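Local coordinates for nitroreductase family protein (PDB 7DP2) that probably uses bound flavin mononucleotide and NADPH to reduce nitro groups of dinitroaniline herbicides, at residues V136-H141 against M156-V161. The protein carries 1 engineered substitution. Residues are numbered along the deposited sequence; the frame is centred on the assembly and turned at random.
Sequences VMLFLH and MWLQSV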
ATOM      1  N   VAL A 136      11.063   9.455 -16.477  1.00 52.83           N
ATOM      2  CA  VAL A 136      10.409  10.145 -15.388  1.00 50.62           C
ATOM      3  C   VAL A 136      10.613   9.367 -14.111  1.00 62.29           C
ATOM      4  O   VAL A 136      10.472   8.146 -14.086  1.00 65.35           O
ATOM      5  CB  VAL A 136       8.920  10.329 -15.655  1.00 52.91           C
ATOM      6  CG1 VAL A 136       8.199  10.731 -14.387  1.00 50.54           C
ATOM      7  CG2 VAL A 136       8.703  11.344 -16.779  1.00 53.56           C
ATOM      8  N   MET A 137      10.957  10.079 -13.051  1.00 58.58           N
ATOM      9  CA  MET A 137      11.108   9.468 -11.752  1.00 56.81           C
ATOM     10  C   MET A 137      10.147  10.112 -10.759  1.00 53.87           C
ATOM     11  O   MET A 137      10.098  11.334 -10.630  1.00 48.84           O
ATOM     12  CB  MET A 137      12.555   9.580 -11.256  1.00 45.17           C
ATOM     13  CG  MET A 137      12.679   9.244  -9.789  1.00 43.20           C
ATOM     14  SD  MET A 137      12.235   7.549  -9.351  1.00 53.63           S
ATOM     15  CE  MET A 137      13.414   6.649 -10.354  1.00 43.28           C
ATOM     16  N   LEU A 138       9.358   9.275 -10.093  1.00 50.25           N
ATOM     17  CA  LEU A 138       8.412   9.753  -9.093  1.00 47.15           C
ATOM     18  C   LEU A 138       8.998   9.589  -7.698  1.00 49.00           C
ATOM     19  O   LEU A 138       9.406   8.508  -7.306  1.00 43.29           O
ATOM     20  CB  LEU A 138       7.084   8.993  -9.184  1.00 44.78           C
ATOM     21  CG  LEU A 138       6.097   9.338  -8.057  1.00 46.54           C
ATOM     22  CD1 LEU A 138       5.276  10.528  -8.386  1.00 44.81           C
ATOM     23  CD2 LEU A 138       5.210   8.198  -7.713  1.00 55.11           C
ATOM     24  N   PHE A 139       8.986  10.665  -6.932  1.00 49.84           N
ATOM     25  CA  PHE A 139       9.441  10.601  -5.563  1.00 43.03           C
ATOM     26  C   PHE A 139       8.261  10.752  -4.606  1.00 43.26           C
ATOM     27  O   PHE A 139       7.635  11.823  -4.510  1.00 45.34           O
ATOM     28  CB  PHE A 139      10.509  11.665  -5.322  1.00 42.75           C
ATOM     29  CG  PHE A 139      11.832  11.335  -5.964  1.00 46.86           C
ATOM     30  CD1 PHE A 139      12.614  10.300  -5.461  1.00 44.70           C
ATOM     31  CD2 PHE A 139      12.285  12.032  -7.081  1.00 45.19           C
ATOM     32  CE1 PHE A 139      13.838   9.977  -6.050  1.00 50.63           C
ATOM     33  CE2 PHE A 139      13.501  11.715  -7.676  1.00 49.51           C
ATOM     34  CZ  PHE A 139      14.281  10.677  -7.163  1.00 45.80           C
ATOM     35  N   LEU A 140       7.958   9.650  -3.917  1.00 37.63           N
ATOM     36  CA  LEU A 140       6.872   9.604  -2.937  1.00 38.76           C
ATOM     37  C   LEU A 140       7.396   9.928  -1.557  1.00 40.12           C
ATOM     38  O   LEU A 140       8.330   9.308  -1.073  1.00 51.44           O
ATOM     39  CB  LEU A 140       6.184   8.232  -2.943  1.00 44.63           C
ATOM     40  CG  LEU A 140       5.147   7.843  -1.873  1.00 44.40           C
ATOM     41  CD1 LEU A 140       4.044   8.900  -1.718  1.00 39.37           C
ATOM     42  CD2 LEU A 140       4.513   6.511  -2.231  1.00 35.89           C
ATOM     43  N   HIS A 141       6.809  10.939  -0.942  1.00 44.48           N
ATOM     44  CA  HIS A 141       7.231  11.380   0.376  1.00 48.09           C
ATOM     45  C   HIS A 141       6.042  11.844   1.202  1.00 53.70           C
ATOM     46  O   HIS A 141       4.920  11.930   0.692  1.00 63.48           O
ATOM     47  CB  HIS A 141       8.252  12.497   0.240  1.00 40.75           C
ATOM     48  CG  HIS A 141       7.801  13.608  -0.643  1.00 39.58           C
ATOM     49  ND1 HIS A 141       7.209  14.751  -0.164  1.00 41.20           N
ATOM     50  CD2 HIS A 141       7.875  13.764  -1.996  1.00 51.01           C
ATOM     51  CE1 HIS A 141       6.932  15.568  -1.171  1.00 43.52           C
ATOM     52  NE2 HIS A 141       7.333  14.985  -2.291  1.00 49.57           N
ATOM     53  N   MET A 156      -1.114   2.072  -0.558  1.00 34.54           N
ATOM     54  CA  MET A 156      -2.379   1.957  -1.278  1.00 33.99           C
ATOM     55  C   MET A 156      -2.431   2.885  -2.460  1.00 33.11           C
ATOM     56  O   MET A 156      -2.891   2.507  -3.526  1.00 38.89           O
ATOM     57  CB  MET A 156      -3.551   2.244  -0.353  1.00 36.73           C
ATOM     58  CG  MET A 156      -3.635   1.245   0.746  1.00 40.66           C
ATOM     59  SD  MET A 156      -4.763   1.781   2.030  1.00 44.48           S
ATOM     60  CE  MET A 156      -4.128   0.873   3.452  1.00 46.23           C
ATOM     61  N   TRP A 157      -1.938   4.103  -2.267  1.00 36.72           N
ATOM     62  CA  TRP A 157      -1.874   5.065  -3.360  1.00 37.38           C
ATOM     63  C   TRP A 157      -0.828   4.627  -4.400  1.00 34.43           C
ATOM     64  O   TRP A 157      -1.048   4.720  -5.594  1.00 34.89           O
ATOM     65  CB  TRP A 157      -1.564   6.463  -2.839  1.00 29.49           C
ATOM     66  CG  TRP A 157      -1.381   7.471  -3.939  1.00 45.45           C
ATOM     67  CD1 TRP A 157      -2.362   8.149  -4.579  1.00 39.79           C
ATOM     68  CD2 TRP A 157      -0.148   7.895  -4.538  1.00 35.14           C
ATOM     69  NE1 TRP A 157      -1.835   8.978  -5.526  1.00 45.07           N
ATOM     70  CE2 TRP A 157      -0.471   8.848  -5.525  1.00 37.66           C
ATOM     71  CE3 TRP A 157       1.194   7.557  -4.345  1.00 37.45           C
ATOM     72  CZ2 TRP A 157       0.494   9.477  -6.319  1.00 36.89           C
ATOM     73  CZ3 TRP A 157       2.160   8.190  -5.128  1.00 36.20           C
ATOM     74  CH2 TRP A 157       1.804   9.126  -6.110  1.00 38.47           C
ATOM     75  N   LEU A 158       0.318   4.161  -3.931  1.00 35.63           N
ATOM     76  CA  LEU A 158       1.376   3.772  -4.837  1.00 36.00           C
ATOM     77  C   LEU A 158       0.926   2.602  -5.729  1.00 41.53           C
ATOM     78  O   LEU A 158       1.077   2.647  -6.950  1.00 45.27           O
ATOM     79  CB  LEU A 158       2.648   3.405  -4.042  1.00 37.15           C
ATOM     80  CG  LEU A 158       3.871   3.251  -4.955  1.00 40.38           C
ATOM     81  CD1 LEU A 158       4.132   4.541  -5.703  1.00 37.07           C
ATOM     82  CD2 LEU A 158       5.102   2.812  -4.193  1.00 36.30           C
ATOM     83  N   GLN A 159       0.331   1.579  -5.124  1.00 36.88           N
ATOM     84  CA  GLN A 159      -0.126   0.438  -5.896  1.00 35.47           C
ATOM     85  C   GLN A 159      -1.185   0.830  -6.916  1.00 39.23           C
ATOM     86  O   GLN A 159      -1.209   0.305  -8.023  1.00 41.90           O
ATOM     87  CB  GLN A 159      -0.663  -0.655  -4.985  1.00 31.29           C
ATOM     88  CG  GLN A 159      -1.371  -1.804  -5.703  1.00 34.35           C
ATOM     89  CD  GLN A 159      -0.425  -2.705  -6.503  1.00 38.43           C
ATOM     90  OE1 GLN A 159       0.623  -2.276  -7.015  1.00 36.02           O
ATOM     91  NE2 GLN A 159      -0.785  -3.967  -6.586  1.00 42.14           N
ATOM     92  N   SER A 160      -2.059   1.760  -6.547  1.00 39.86           N
ATOM     93  CA  SER A 160      -3.039   2.273  -7.498  1.00 35.28           C
ATOM     94  C   SER A 160      -2.324   2.842  -8.739  1.00 46.40           C
ATOM     95  O   SER A 160      -2.648   2.514  -9.888  1.00 51.02           O
ATOM     96  CB  SER A 160      -3.893   3.329  -6.836  1.00 36.55           C
ATOM     97  OG  SER A 160      -4.548   2.797  -5.693  1.00 35.56           O
ATOM     98  N   VAL A 161      -1.319   3.668  -8.493  1.00 44.99           N
ATOM     99  CA  VAL A 161      -0.579   4.312  -9.568  1.00 38.85           C
ATOM    100  C   VAL A 161       0.030   3.265 -10.499  1.00 38.25           C
ATOM    101  O   VAL A 161      -0.045   3.390 -11.713  1.00 41.84           O
ATOM    102  CB  VAL A 161       0.503   5.238  -8.979  1.00 44.30           C
ATOM    103  CG1 VAL A 161       1.412   5.819 -10.060  1.00 38.16           C
ATOM    104  CG2 VAL A 161      -0.163   6.351  -8.164  1.00 39.78           C
TER
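The indole of Trp157 reaches Leu138 and Leu140 with its six-membered ring, while Val161 CG2, one helical turn further on, sits over the centre of one indole face, 3.6 Å above the plane, and Trp53 also stacks with the ring. Both leucines approach the ring obliquely: Leu138 and Trp157 come from opposite directions, bringing Leu138 CD2 to 3.9 Å from Trp157 CH2, whereas Leu140 slides past in the opposite direction, its CD1 4.0 Å from Trp157 CZ3. With CG anti to the backbone N (chi1 176°), Trp157 extends from the helix toward the strand. Leu158 adds an aliphatic contact beside the indole, its CD1 4.0 Å from Leu140 CD2 and a looser 4.3 Å from Leu138 CD2. Each strand leucine is thus shared between tryptophan and leucine, a buried contact built wholly from apolar groups, without a hydrogen bond across it. Replacing Trp157 by an alanine would probably leave Leu138 and Leu140 without their aromatic partner and open a gap beside Val161. On the helix's far flank, Ser160 OG donates a hydrogen bond to Met156 O (2.7 Å) and is also hydrogen-bonded to Gln159 NE2 of the second subunit, while Met156 touches FMN. The segments run nearly antiparallel, at 161°, illustrating how alternate strand residues pack a helix onto a sheet: here helix 148-167 lies against the central antiparallel sheet of the alpha+beta nitroreductase fold, joining its core to the flavin-binding dimer interface.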